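Local atomic coordinates of CG4930 (Drosophila melanogaster, PDB entry 3ISM), a protein that inhibits the nuclease EndoG by forming a complex with it, and probably acts as a ribonuclease inhibitor. Residues K281-N293 with E320-Y332. The protein carries 1 engineered substitution. Numbering follows the deposited sequence. Where two conformers were deposited one is given.
Sequences KGDAGFYGPDDYN and ELGPSCARDSDYY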
# COMPACT_ATOMS: atom_id res chain seq x y z
N LYS C 281 -20.31 -19.31 -25.59
CA LYS C 281 -20.54 -19.65 -24.17
C LYS C 281 -19.44 -19.09 -23.26
O LYS C 281 -19.73 -18.47 -22.24
CB LYS C 281 -20.74 -21.17 -23.94
CG LYS C 281 -20.98 -21.50 -22.46
CD LYS C 281 -21.16 -22.98 -22.16
CE LYS C 281 -21.09 -23.21 -20.65
NZ LYS C 281 -21.60 -24.56 -20.26
N GLY C 282 -18.18 -19.31 -23.65
CA GLY C 282 -17.05 -18.80 -22.87
C GLY C 282 -17.11 -17.31 -22.62
O GLY C 282 -16.90 -16.85 -21.48
N ASP C 283 -17.39 -16.54 -23.67
CA ASP C 283 -17.52 -15.08 -23.55
C ASP C 283 -18.74 -14.68 -22.73
O ASP C 283 -18.67 -13.73 -21.95
CB ASP C 283 -17.57 -14.42 -24.93
CG ASP C 283 -16.19 -14.24 -25.54
OD1 ASP C 283 -15.25 -13.85 -24.81
OD2 ASP C 283 -16.06 -14.50 -26.76
N ALA C 284 -19.84 -15.42 -22.91
CA ALA C 284 -21.07 -15.19 -22.15
C ALA C 284 -20.85 -15.38 -20.65
O ALA C 284 -21.39 -14.64 -19.84
CB ALA C 284 -22.19 -16.13 -22.63
N GLY C 285 -20.04 -16.38 -20.28
CA GLY C 285 -19.71 -16.64 -18.88
C GLY C 285 -18.96 -15.51 -18.18
O GLY C 285 -18.95 -15.45 -16.96
N PHE C 286 -18.36 -14.61 -18.96
CA PHE C 286 -17.71 -13.43 -18.40
C PHE C 286 -18.60 -12.20 -18.47
O PHE C 286 -18.70 -11.45 -17.51
CB PHE C 286 -16.37 -13.13 -19.08
CG PHE C 286 -15.65 -11.93 -18.49
CD1 PHE C 286 -15.74 -10.67 -19.08
CD2 PHE C 286 -14.92 -12.06 -17.31
CE1 PHE C 286 -15.11 -9.57 -18.52
CE2 PHE C 286 -14.27 -10.96 -16.75
CZ PHE C 286 -14.37 -9.72 -17.36
N TYR C 287 -19.25 -12.00 -19.62
CA TYR C 287 -20.05 -10.78 -19.83
C TYR C 287 -21.45 -10.83 -19.23
O TYR C 287 -22.12 -9.81 -19.15
CB TYR C 287 -20.10 -10.43 -21.31
CG TYR C 287 -18.76 -10.03 -21.86
CD1 TYR C 287 -18.06 -10.87 -22.71
CD2 TYR C 287 -18.19 -8.81 -21.52
CE1 TYR C 287 -16.83 -10.53 -23.20
CE2 TYR C 287 -16.96 -8.44 -22.03
CZ TYR C 287 -16.28 -9.31 -22.87
OH TYR C 287 -15.06 -8.96 -23.38
N GLY C 288 -21.88 -12.02 -18.81
CA GLY C 288 -23.21 -12.18 -18.25
C GLY C 288 -23.98 -13.23 -19.01
O GLY C 288 -24.51 -12.96 -20.09
N PRO C 289 -24.07 -14.44 -18.43
CA PRO C 289 -24.60 -15.60 -19.14
C PRO C 289 -26.12 -15.77 -19.03
O PRO C 289 -26.64 -16.82 -19.39
CB PRO C 289 -23.87 -16.76 -18.46
CG PRO C 289 -23.65 -16.30 -17.04
CD PRO C 289 -23.68 -14.78 -17.05
N ASP C 290 -26.82 -14.74 -18.54
CA ASP C 290 -28.28 -14.82 -18.35
C ASP C 290 -29.09 -15.03 -19.65
O ASP C 290 -30.06 -15.80 -19.66
CB ASP C 290 -28.81 -13.59 -17.60
CG ASP C 290 -30.21 -13.81 -17.04
OD1 ASP C 290 -30.42 -14.79 -16.28
OD2 ASP C 290 -31.11 -13.00 -17.37
N ASP C 291 -28.70 -14.35 -20.73
CA ASP C 291 -29.30 -14.56 -22.05
C ASP C 291 -28.98 -15.96 -22.57
O ASP C 291 -29.85 -16.64 -23.12
CB ASP C 291 -28.77 -13.54 -23.06
CG ASP C 291 -29.16 -12.11 -22.72
OD1 ASP C 291 -29.81 -11.87 -21.67
OD2 ASP C 291 -28.81 -11.21 -23.51
N TYR C 292 -27.74 -16.37 -22.38
CA TYR C 292 -27.29 -17.68 -22.81
C TYR C 292 -28.09 -18.77 -22.09
O TYR C 292 -28.53 -19.73 -22.73
CB TYR C 292 -25.80 -17.85 -22.53
CG TYR C 292 -25.25 -19.12 -23.13
CD1 TYR C 292 -24.62 -19.09 -24.36
CD2 TYR C 292 -25.38 -20.34 -22.47
CE1 TYR C 292 -24.13 -20.24 -24.93
CE2 TYR C 292 -24.88 -21.50 -23.03
CZ TYR C 292 -24.26 -21.44 -24.27
OH TYR C 292 -23.76 -22.58 -24.85
N ASN C 293 -28.28 -18.61 -20.78
CA ASN C 293 -28.95 -19.61 -19.96
C ASN C 293 -30.44 -19.80 -20.28
O ASN C 293 -30.99 -20.88 -20.09
CB ASN C 293 -28.77 -19.29 -18.47
CG ASN C 293 -27.35 -19.56 -18.00
OD1 ASN C 293 -26.55 -20.17 -18.71
ND2 ASN C 293 -27.03 -19.10 -16.79
N GLU C 320 -20.18 -30.06 -22.82
CA GLU C 320 -20.77 -29.30 -21.71
C GLU C 320 -21.23 -27.90 -22.16
O GLU C 320 -20.81 -26.88 -21.60
CB GLU C 320 -19.76 -29.21 -20.56
CG GLU C 320 -20.36 -28.95 -19.17
CD GLU C 320 -19.28 -28.76 -18.11
OE1 GLU C 320 -18.37 -29.62 -18.01
OE2 GLU C 320 -19.35 -27.73 -17.38
N LEU C 321 -22.09 -27.85 -23.16
CA LEU C 321 -22.52 -26.57 -23.73
C LEU C 321 -23.86 -26.09 -23.18
O LEU C 321 -24.55 -25.27 -23.79
CB LEU C 321 -22.51 -26.61 -25.27
CG LEU C 321 -21.11 -26.88 -25.85
CD1 LEU C 321 -21.12 -26.80 -27.37
CD2 LEU C 321 -20.04 -25.94 -25.24
N GLY C 322 -24.19 -26.60 -22.00
CA GLY C 322 -25.41 -26.20 -21.31
C GLY C 322 -25.26 -24.87 -20.62
O GLY C 322 -24.33 -24.12 -20.92
N PRO C 323 -26.19 -24.57 -19.69
CA PRO C 323 -26.16 -23.35 -18.90
C PRO C 323 -24.79 -23.09 -18.29
O PRO C 323 -24.08 -24.04 -17.92
CB PRO C 323 -27.19 -23.62 -17.81
CG PRO C 323 -28.19 -24.51 -18.47
CD PRO C 323 -27.36 -25.41 -19.36
N SER C 324 -24.40 -21.82 -18.22
CA SER C 324 -23.15 -21.44 -17.56
C SER C 324 -23.25 -21.68 -16.06
O SER C 324 -24.32 -21.49 -15.48
CB SER C 324 -22.84 -19.98 -17.84
OG SER C 324 -21.55 -19.63 -17.37
N CYS C 325 -22.13 -22.09 -15.44
CA CYS C 325 -22.12 -22.39 -14.00
C CYS C 325 -20.74 -22.21 -13.36
O CYS C 325 -19.80 -21.73 -14.01
CB CYS C 325 -22.70 -23.78 -13.73
SG CYS C 325 -21.66 -25.14 -14.22
N ALA C 326 -20.62 -22.57 -12.07
CA ALA C 326 -19.38 -22.38 -11.30
C ALA C 326 -18.20 -23.15 -11.87
O ALA C 326 -17.06 -22.96 -11.46
CB ALA C 326 -19.58 -22.75 -9.83
N ARG C 327 -18.49 -24.04 -12.81
CA ARG C 327 -17.47 -24.81 -13.48
C ARG C 327 -16.76 -23.92 -14.49
O ARG C 327 -15.57 -24.11 -14.74
CB ARG C 327 -18.09 -26.03 -14.16
CG ARG C 327 -18.54 -27.11 -13.16
CD ARG C 327 -19.32 -28.24 -13.83
NE ARG C 327 -18.57 -28.96 -14.86
CZ ARG C 327 -17.62 -29.87 -14.62
NH1 ARG C 327 -17.28 -30.17 -13.38
NH2 ARG C 327 -17.03 -30.48 -15.64
N ASP C 328 -17.51 -22.96 -15.04
CA ASP C 328 -17.00 -22.16 -16.16
C ASP C 328 -16.91 -20.65 -15.91
O ASP C 328 -16.25 -19.93 -16.67
CB ASP C 328 -17.78 -22.46 -17.46
CG ASP C 328 -19.26 -22.08 -17.38
OD1 ASP C 328 -20.06 -22.84 -16.79
OD2 ASP C 328 -19.63 -21.02 -17.95
N SER C 329 -17.53 -20.17 -14.83
CA SER C 329 -17.78 -18.73 -14.68
C SER C 329 -17.70 -18.18 -13.24
O SER C 329 -18.03 -18.88 -12.27
CB SER C 329 -19.13 -18.39 -15.30
OG SER C 329 -19.58 -17.12 -14.90
N ASP C 330 -17.28 -16.92 -13.12
CA ASP C 330 -17.20 -16.26 -11.82
C ASP C 330 -18.52 -15.63 -11.39
O ASP C 330 -18.59 -14.96 -10.37
CB ASP C 330 -16.03 -15.25 -11.75
CG ASP C 330 -16.24 -13.99 -12.59
OD1 ASP C 330 -15.38 -13.09 -12.48
OD2 ASP C 330 -17.23 -13.88 -13.34
N TYR C 331 -19.57 -15.87 -12.18
CA TYR C 331 -20.93 -15.50 -11.77
C TYR C 331 -21.49 -16.47 -10.74
O TYR C 331 -22.57 -16.22 -10.18
CB TYR C 331 -21.86 -15.46 -12.98
CG TYR C 331 -21.84 -14.15 -13.71
CD1 TYR C 331 -22.78 -13.18 -13.43
CD2 TYR C 331 -20.89 -13.89 -14.69
CE1 TYR C 331 -22.78 -11.96 -14.10
CE2 TYR C 331 -20.87 -12.68 -15.38
CZ TYR C 331 -21.82 -11.72 -15.07
OH TYR C 331 -21.82 -10.52 -15.73
N TYR C 332 -20.76 -17.56 -10.48
CA TYR C 332 -21.23 -18.63 -9.61
C TYR C 332 -20.18 -19.16 -8.62
O TYR C 332 -18.98 -18.97 -8.81
CB TYR C 332 -21.74 -19.79 -10.48
CG TYR C 332 -22.66 -19.36 -11.60
CD1 TYR C 332 -22.16 -19.17 -12.89
CD2 TYR C 332 -24.01 -19.11 -11.36
CE1 TYR C 332 -23.00 -18.78 -13.93
CE2 TYR C 332 -24.85 -18.71 -12.39
CZ TYR C 332 -24.34 -18.55 -13.67
OH TYR C 332 -25.18 -18.14 -14.69
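P289 lays its CD over one face of the Y331 ring, a CH-pi contact 3.7 Å from CD to the ring centroid and 9° off the normal, while F286 O and G285 O lie at that ring's edge. Y332 takes CB of Y331 against one face, and its OH accepts a weak hydrogen bond from N293 ND2. The Y292 ring meets the loop with its edge: the OH donates to L321 O (3.0 Å) from above the carbonyl plane, and G322 O sits beside CE2. Next to it, N293 OD1 accepts from S324 N at 2.8 Å. S329 OG closes an ST turn by accepting from Y331 N and donates in the carbonyl plane, on a lone pair, to G285 O (2.7 Å), near the end of helix 267-287. K281 reaches across fully extended, CG anti to the backbone N (chi1 -180°), and its NZ donates to E320 O and G322 O, each at 2.8 Å, with P323 O a weak third. With an alanine here the ammonium group is gone, and the carbonyls of E320 and G322 would probably be left without their common donor, the backbone from E320 to P323 able to shift. Beyond the loop, D330 forms a salt bridge with R99 of the CG8862 chain, which also bonds F286 O. One ammonium group and several side-chain bonds thus tie an irregular loop to the junction of helices 267-287 and 290-305, consistent with a loop held in shape to meet the nuclease.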